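Laccase (Botrytis aclada, PDB 3SQR) catalyses the copper-dependent oxidation of phenolic substrates coupled to reduction of dioxygen to water, and probably helps break down lignin and detoxify lignin products. Local coordinates at residues C39-S42 / C48-E51; G50-D55 / A102-N107; P188-Y193 / I295-T300. All blocks are in the same frame, centred on the assembly; numbering follows the deposited sequence.

Contact 1 (C39-S42 / C48-E51); sequences CANS and CWGE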
loop_
_atom_site.group_PDB
_atom_site.type_symbol
_atom_site.label_atom_id
_atom_site.label_comp_id
_atom_site.label_asym_id
_atom_site.label_seq_id
_atom_site.Cartn_x
_atom_site.Cartn_y
_atom_site.Cartn_z
ATOM N N CYS A 39 -13.335 26.518 -12.151
ATOM C CA CYS A 39 -12.263 26.577 -13.175
ATOM C C CYS A 39 -11.901 25.185 -13.592
ATOM O O CYS A 39 -12.065 24.240 -12.807
ATOM C CB CYS A 39 -10.994 27.306 -12.721
ATOM S SG CYS A 39 -10.449 26.940 -11.082
ATOM N N ALA A 40 -11.421 25.071 -14.832
ATOM C CA ALA A 40 -10.997 23.800 -15.383
ATOM C C ALA A 40 -9.565 23.471 -14.954
ATOM O O ALA A 40 -8.687 24.331 -14.846
ATOM C CB ALA A 40 -11.108 23.822 -16.929
ATOM N N ASN A 41 -9.339 22.183 -14.700
ATOM C CA ASN A 41 -8.008 21.657 -14.445
ATOM C C ASN A 41 -7.200 21.855 -15.712
ATOM O O ASN A 41 -7.675 21.526 -16.809
ATOM C CB ASN A 41 -8.087 20.146 -14.097
ATOM C CG ASN A 41 -6.776 19.589 -13.593
ATOM O OD1 ASN A 41 -6.010 18.953 -14.345
ATOM N ND2 ASN A 41 -6.499 19.815 -12.306
ATOM N N SER A 42 -6.008 22.398 -15.565
ATOM C CA SER A 42 -5.056 22.486 -16.677
ATOM C C SER A 42 -3.659 22.443 -16.118
ATOM O O SER A 42 -3.441 22.533 -14.904
ATOM C CB SER A 42 -5.225 23.810 -17.460
ATOM O OG SER A 42 -4.540 24.863 -16.764
ATOM N N CYS A 48 -7.525 23.321 -9.801
ATOM C CA CYS A 48 -8.894 23.399 -10.210
ATOM C C CYS A 48 -9.454 22.034 -10.538
ATOM O O CYS A 48 -8.757 21.189 -11.110
ATOM C CB CYS A 48 -9.020 24.224 -11.471
ATOM S SG CYS A 48 -8.620 25.989 -11.282
ATOM N N TRP A 49 -10.725 21.859 -10.225
ATOM C CA TRP A 49 -11.452 20.679 -10.672
ATOM C C TRP A 49 -12.908 21.041 -10.977
ATOM O O TRP A 49 -13.829 20.398 -10.513
ATOM C CB TRP A 49 -11.373 19.563 -9.639
ATOM C CG TRP A 49 -11.649 18.225 -10.236
ATOM C CD1 TRP A 49 -12.772 17.439 -10.052
ATOM C CD2 TRP A 49 -10.800 17.507 -11.132
ATOM N NE1 TRP A 49 -12.672 16.300 -10.819
ATOM C CE2 TRP A 49 -11.452 16.289 -11.449
ATOM C CE3 TRP A 49 -9.535 17.753 -11.679
ATOM C CZ2 TRP A 49 -10.886 15.346 -12.329
ATOM C CZ3 TRP A 49 -8.984 16.830 -12.526
ATOM C CH2 TRP A 49 -9.649 15.618 -12.837
ATOM N N GLY A 50 -13.114 22.090 -11.771
ATOM C CA GLY A 50 -14.446 22.533 -12.117
ATOM C C GLY A 50 -14.995 23.286 -10.930
ATOM O O GLY A 50 -14.335 24.198 -10.416
ATOM N N GLU A 51 -16.161 22.852 -10.456
ATOM C CA GLU A 51 -16.822 23.429 -9.265
ATOM C C GLU A 51 -16.072 23.021 -8.000
ATOM O O GLU A 51 -16.296 23.560 -6.920
ATOM C CB GLU A 51 -18.264 22.902 -9.139
#

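Contact 2 (G50-D55 / A102-N107); sequences GEYSID and ADWGDN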
loop_
_atom_site.group_PDB
_atom_site.type_symbol
_atom_site.label_atom_id
_atom_site.label_comp_id
_atom_site.label_asym_id
_atom_site.label_seq_id
_atom_site.Cartn_x
_atom_site.Cartn_y
_atom_site.Cartn_z
ATOM N N GLY A 50 -13.114 22.090 -11.771
ATOM C CA GLY A 50 -14.446 22.533 -12.117
ATOM C C GLY A 50 -14.995 23.286 -10.930
ATOM O O GLY A 50 -14.335 24.198 -10.416
ATOM N N GLU A 51 -16.161 22.852 -10.456
ATOM C CA GLU A 51 -16.822 23.429 -9.265
ATOM C C GLU A 51 -16.072 23.021 -8.000
ATOM O O GLU A 51 -16.296 23.560 -6.920
ATOM C CB GLU A 51 -18.264 22.902 -9.139
ATOM N N TYR A 52 -15.194 22.025 -8.134
ATOM C CA TYR A 52 -14.435 21.519 -6.999
ATOM C C TYR A 52 -13.009 21.904 -7.167
ATOM O O TYR A 52 -12.606 22.428 -8.213
ATOM C CB TYR A 52 -14.554 20.015 -6.939
ATOM C CG TYR A 52 -15.971 19.532 -6.989
ATOM C CD1 TYR A 52 -16.776 19.556 -5.858
ATOM C CD2 TYR A 52 -16.521 19.042 -8.172
ATOM C CE1 TYR A 52 -18.076 19.104 -5.904
ATOM C CE2 TYR A 52 -17.838 18.570 -8.215
ATOM C CZ TYR A 52 -18.602 18.614 -7.081
ATOM O OH TYR A 52 -19.910 18.113 -7.127
ATOM N N SER A 53 -12.233 21.671 -6.134
ATOM C CA SER A 53 -10.878 22.072 -6.180
ATOM C C SER A 53 -10.117 21.351 -5.138
ATOM O O SER A 53 -10.659 20.532 -4.357
ATOM C CB SER A 53 -10.775 23.580 -5.886
ATOM O OG SER A 53 -10.926 23.843 -4.498
ATOM N N ILE A 54 -8.863 21.736 -5.053
ATOM C CA ILE A 54 -7.934 21.254 -4.039
ATOM C C ILE A 54 -8.430 21.611 -2.645
ATOM O O ILE A 54 -7.981 21.067 -1.656
ATOM C CB ILE A 54 -6.532 21.856 -4.351
ATOM C CG1 ILE A 54 -5.446 20.920 -3.905
ATOM C CG2 ILE A 54 -6.414 23.321 -3.795
ATOM C CD1 ILE A 54 -5.443 19.611 -4.677
ATOM N N ASP A 55 -9.350 22.604 -2.568
ATOM C CA ASP A 55 -9.864 23.024 -1.275
ATOM C C ASP A 55 -11.167 22.324 -0.881
ATOM O O ASP A 55 -11.687 22.490 0.265
ATOM C CB ASP A 55 -10.035 24.555 -1.280
ATOM C CG ASP A 55 -8.717 25.275 -1.389
ATOM O OD1 ASP A 55 -7.771 24.967 -0.604
ATOM O OD2 ASP A 55 -8.632 26.132 -2.241
ATOM N N ALA A 102 -9.531 6.348 -13.034
ATOM C CA ALA A 102 -10.835 6.899 -12.917
ATOM C C ALA A 102 -10.714 8.350 -12.534
ATOM O O ALA A 102 -9.623 8.858 -12.387
ATOM C CB ALA A 102 -11.703 6.077 -11.868
ATOM N N ASP A 103 -11.843 9.047 -12.494
ATOM C CA ASP A 103 -11.910 10.406 -12.005
ATOM C C ASP A 103 -12.549 10.357 -10.654
ATOM O O ASP A 103 -13.393 9.514 -10.365
ATOM C CB ASP A 103 -12.815 11.305 -12.898
ATOM C CG ASP A 103 -12.218 11.537 -14.261
ATOM O OD1 ASP A 103 -10.999 11.600 -14.380
ATOM O OD2 ASP A 103 -12.985 11.579 -15.219
ATOM N N TRP A 104 -12.171 11.335 -9.853
ATOM C CA TRP A 104 -12.763 11.602 -8.580
ATOM C C TRP A 104 -14.279 11.586 -8.739
ATOM O O TRP A 104 -14.845 12.326 -9.555
ATOM C CB TRP A 104 -12.257 12.973 -8.166
ATOM C CG TRP A 104 -12.660 13.428 -6.876
ATOM C CD1 TRP A 104 -13.129 12.681 -5.838
ATOM C CD2 TRP A 104 -12.579 14.760 -6.418
ATOM N NE1 TRP A 104 -13.420 13.500 -4.737
ATOM C CE2 TRP A 104 -13.085 14.788 -5.088
ATOM C CE3 TRP A 104 -12.189 15.971 -7.029
ATOM C CZ2 TRP A 104 -13.210 15.967 -4.364
ATOM C CZ3 TRP A 104 -12.298 17.155 -6.288
ATOM C CH2 TRP A 104 -12.784 17.138 -4.968
ATOM N N GLY A 105 -14.932 10.754 -7.932
ATOM C CA GLY A 105 -16.391 10.656 -7.942
ATOM C C GLY A 105 -16.954 9.514 -8.777
ATOM O O GLY A 105 -18.155 9.232 -8.670
ATOM N N ASP A 106 -16.127 8.886 -9.634
ATOM C CA ASP A 106 -16.586 7.818 -10.468
ATOM C C ASP A 106 -16.952 6.593 -9.622
ATOM O O ASP A 106 -16.423 6.415 -8.515
ATOM C CB ASP A 106 -15.512 7.394 -11.462
ATOM C CG ASP A 106 -15.333 8.383 -12.588
ATOM O OD1 ASP A 106 -16.136 9.349 -12.772
ATOM O OD2 ASP A 106 -14.360 8.154 -13.337
ATOM N N ASN A 107 -17.848 5.780 -10.165
ATOM C CA ASN A 107 -18.217 4.485 -9.559
ATOM C C ASN A 107 -17.489 3.462 -10.342
ATOM O O ASN A 107 -17.581 3.492 -11.556
ATOM C CB ASN A 107 -19.730 4.313 -9.612
ATOM C CG ASN A 107 -20.426 5.314 -8.715
ATOM O OD1 ASN A 107 -20.136 5.403 -7.548
ATOM N ND2 ASN A 107 -21.345 6.104 -9.278
#

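Contact 3 (P188-Y193 / I295-T300); sequences PATADY and IVPYTT. With MAN (alpha-D-mannopyranose), chain L.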
loop_
_atom_site.group_PDB
_atom_site.type_symbol
_atom_site.label_atom_id
_atom_site.label_comp_id
_atom_site.label_asym_id
_atom_site.label_seq_id
_atom_site.Cartn_x
_atom_site.Cartn_y
_atom_site.Cartn_z
ATOM N N PRO A 188 -7.735 17.210 -8.628
ATOM C CA PRO A 188 -6.855 18.359 -8.583
ATOM C C PRO A 188 -5.511 18.062 -7.893
ATOM O O PRO A 188 -5.272 16.981 -7.381
ATOM C CB PRO A 188 -7.656 19.357 -7.781
ATOM C CG PRO A 188 -8.462 18.510 -6.822
ATOM C CD PRO A 188 -8.837 17.313 -7.688
ATOM N N ALA A 189 -4.621 19.045 -7.877
ATOM C CA ALA A 189 -3.247 18.831 -7.317
ATOM C C ALA A 189 -2.747 20.166 -6.758
ATOM O O ALA A 189 -3.253 21.208 -7.129
ATOM C CB ALA A 189 -2.309 18.309 -8.415
ATOM N N THR A 190 -1.766 20.126 -5.894
ATOM C CA THR A 190 -1.358 21.289 -5.151
ATOM C C THR A 190 -0.206 22.032 -5.837
ATOM O O THR A 190 0.232 23.049 -5.342
ATOM C CB THR A 190 -0.916 20.961 -3.779
ATOM O OG1 THR A 190 0.062 19.916 -3.841
ATOM C CG2 THR A 190 -2.112 20.605 -2.833
ATOM N N ALA A 191 0.265 21.508 -6.955
ATOM C CA ALA A 191 1.206 22.229 -7.815
ATOM C C ALA A 191 0.898 21.916 -9.241
ATOM O O ALA A 191 0.330 20.876 -9.564
ATOM C CB ALA A 191 2.696 21.876 -7.465
ATOM N N ASP A 192 1.266 22.841 -10.111
ATOM C CA ASP A 192 1.107 22.708 -11.528
ATOM C C ASP A 192 2.165 21.815 -12.133
ATOM O O ASP A 192 3.289 21.670 -11.593
ATOM C CB ASP A 192 1.166 24.102 -12.183
ATOM C CG ASP A 192 -0.057 24.955 -11.859
ATOM O OD1 ASP A 192 -1.125 24.433 -11.466
ATOM O OD2 ASP A 192 0.061 26.180 -12.013
ATOM N N TYR A 193 1.768 21.143 -13.206
ATOM C CA TYR A 193 2.616 20.288 -13.946
ATOM C C TYR A 193 2.044 20.099 -15.308
ATOM O O TYR A 193 0.841 20.308 -15.567
ATOM C CB TYR A 193 2.834 18.913 -13.253
ATOM C CG TYR A 193 1.527 18.174 -13.074
ATOM C CD1 TYR A 193 0.747 18.401 -11.959
ATOM C CD2 TYR A 193 1.085 17.311 -14.033
ATOM C CE1 TYR A 193 -0.455 17.738 -11.809
ATOM C CE2 TYR A 193 -0.111 16.608 -13.904
ATOM C CZ TYR A 193 -0.871 16.843 -12.781
ATOM O OH TYR A 193 -2.089 16.200 -12.651
ATOM N N ILE A 295 -0.676 17.560 -0.245
ATOM C CA ILE A 295 0.038 18.274 0.795
ATOM C C ILE A 295 0.544 19.590 0.219
ATOM O O ILE A 295 0.624 19.762 -0.968
ATOM C CB ILE A 295 1.233 17.479 1.396
ATOM C CG1 ILE A 295 2.291 17.153 0.355
ATOM C CG2 ILE A 295 0.722 16.115 2.051
ATOM C CD1 ILE A 295 3.660 16.652 0.962
ATOM N N VAL A 296 0.811 20.516 1.121
ATOM C CA VAL A 296 1.521 21.743 0.740
ATOM C C VAL A 296 2.848 21.330 0.133
ATOM O O VAL A 296 3.624 20.649 0.783
ATOM C CB VAL A 296 1.715 22.608 1.979
ATOM C CG1 VAL A 296 2.521 23.930 1.602
ATOM C CG2 VAL A 296 0.384 22.913 2.505
ATOM N N PRO A 297 3.141 21.797 -1.083
ATOM C CA PRO A 297 4.376 21.314 -1.705
ATOM C C PRO A 297 5.653 21.651 -0.923
ATOM O O PRO A 297 5.766 22.740 -0.347
ATOM C CB PRO A 297 4.377 22.012 -3.054
ATOM C CG PRO A 297 2.906 22.297 -3.342
ATOM C CD PRO A 297 2.317 22.587 -2.018
ATOM N N TYR A 298 6.596 20.714 -0.890
ATOM C CA TYR A 298 7.914 20.923 -0.370
ATOM C C TYR A 298 8.917 20.242 -1.282
ATOM O O TYR A 298 8.593 19.321 -2.064
ATOM C CB TYR A 298 8.060 20.484 1.073
ATOM C CG TYR A 298 8.205 18.974 1.282
ATOM C CD1 TYR A 298 7.089 18.171 1.352
ATOM C CD2 TYR A 298 9.447 18.394 1.414
ATOM C CE1 TYR A 298 7.211 16.818 1.571
ATOM C CE2 TYR A 298 9.587 17.020 1.637
ATOM C CZ TYR A 298 8.418 16.256 1.737
ATOM O OH TYR A 298 8.477 14.914 1.957
ATOM N N THR A 299 10.137 20.759 -1.258
ATOM C CA THR A 299 11.169 20.217 -2.124
ATOM C C THR A 299 12.130 19.370 -1.321
ATOM O O THR A 299 12.430 19.615 -0.145
ATOM C CB THR A 299 11.916 21.339 -2.881
ATOM O OG1 THR A 299 12.383 22.299 -1.938
ATOM C CG2 THR A 299 11.019 21.998 -3.874
ATOM N N THR A 300 12.595 18.312 -1.961
ATOM C CA THR A 300 13.496 17.399 -1.342
ATOM C C THR A 300 14.351 16.777 -2.436
ATOM O O THR A 300 13.901 16.645 -3.569
ATOM C CB THR A 300 12.732 16.308 -0.511
ATOM O OG1 THR A 300 13.690 15.593 0.239
ATOM C CG2 THR A 300 11.904 15.347 -1.475
HETATM C C1 MAN L . 10.093 18.869 4.967
HETATM C C2 MAN L . 11.596 18.678 4.804
HETATM C C3 MAN L . 12.308 18.663 6.150
HETATM C C4 MAN L . 11.941 19.924 6.936
HETATM C C5 MAN L . 10.414 20.012 7.055
HETATM C C6 MAN L . 10.000 21.307 7.767
HETATM O O2 MAN L . 12.073 19.709 3.949
HETATM O O3 MAN L . 13.710 18.480 5.938
HETATM O O4 MAN L . 12.478 19.827 8.222
HETATM O O5 MAN L . 9.807 20.010 5.766
HETATM O O6 MAN L . 10.451 22.399 6.956
#

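Contact 1 (C39-S42 / C48-E51)
C39 and C48 are joined by a disulfide, SG to SG 2.1 Å, that turns with left-handed sense through a chi3 of -88°, close to the relaxed right angle of an unstrained S–S bond. C39 bends its SG back between its own N and carbonyl carbon, which swings the sulfur across to C48. One step along, N41 extends its side chain with CG opposite the backbone N (chi1 -170°), and this lays the amide beside strand 48-49. Its ND2 donates to C48 O at 2.9 Å in an almost straight bond, the acceptor lying in the amide plane. The same ND2 sits in plane at the edge of the W49 indole, where N41 CG and W49 CZ3 are 3.7 Å apart. N41 OD1 is taken up by R46, so both ends of the amide are held. Beside the disulfide, C39 and G50 form a single antiparallel hydrogen-bonded pair, with C39 N 3.1 Å from G50 O and G50 N 2.6 Å from C39 O. This surface loop near the N-terminus thus fastens onto strand 48-49, which pairs with 52-53, while the W49 ring continues inward to W104, just after strand 100-103.

Contact 2 (G50-D55 / A102-N107)
Y52 and W104 keep their backbones well apart, CA to CA 10.2 Å, and the space between them is spanned by the W104 indole; W104 is the second residue of a type II turn from D103 to D106. With CG opposite its backbone N (chi1 -177°), the indole stretches straight out from the turn and brings the far end of its six-membered ring to the short strand 52-53. CZ3 of W104 lies 3.7 Å from Y52 CB, and W104 CH2 lies 4.1 Å from S53 O, so the indole is met by the root of the tyrosine and by backbone. The phenol ring is inclined at 60° to the indole, with centroids 5.7 Å apart, an oblique aromatic pair. Each segment is stiffened internally. S53 OG accepts from D55 N at 2.8 Å, forming an ST turn, and D106 OD2 receives D103 N at 2.8 Å from above its carboxylate plane, adding to the backbone bond from D106 N to D103 O. R68 forms salt bridges to both D103 and D106, which probably offsets part of their charge, and P63 touches both side chains of the aromatic pair. The result is apolar packing of an N-terminal hairpin against the turn after strand 100-103, an outer strand of the first of the three cupredoxin-type domains of a laccase.

Contact 3 (P188-Y193 / I295-T300)
T190 OG1 has two carbonyl oxygens within hydrogen-bonding reach: I295 O, 2.9 Å away, and I288 O on the adjacent strand. The hydroxyl has one proton for both acceptors, so which of them receives it is not settled. A chi1 of 51° places OG1 between the backbone N and carbonyl carbon of T190, turned to the edge of the sheet, and leaves CG2 3.4 Å from I295 O. The threonine therefore meets that one carbonyl with its methyl as well as its hydroxyl. Beside it, the P297 ring crosses T190 at a slant. P297 CG comes within 3.4 Å of T190 O and 3.7 Å of T190 OG1, while A191 CB adds a looser apolar touch to P297 CG at 4.1 Å. Farther along the strand, Y298 has a different neighbour: its CD2 lies 3.6 Å from C1 of a mannose belonging to the protein's own glycan. I295 CD1 meets the edge of the same ring in its plane, and the phenol OH is bonded to E371. Strand 293-300 is outermost in a six-stranded sheet, paired inward with 285-290, and 188-193 lies in the loop connecting strand 180-186 to strand 195-205. This is a linker between the first and second cupredoxin-type domains of a multicopper oxidase, laid against the border strand of the second.

Taken together, the three contacts differ in chemistry as well as in burial. Contact 1 is a surface contact, secured by a covalent crosslink and hydrogen bonds; contacts 2 and 3 are partly buried, the former resting on aromatic packing and the latter on a threonine hydroxyl with proline packing. Contacts 1 and 2 share G50 and E51 and use the two neighbouring strands 48-49 and 52-53, their centres about 9 Å apart. Contact 3 joins them through its linker: P188 packs against W49 and W104, and I54 presses on A189 and T190. The N-terminal peptide thus lies against both the turn of contact 2 and the interdomain linker of contact 3.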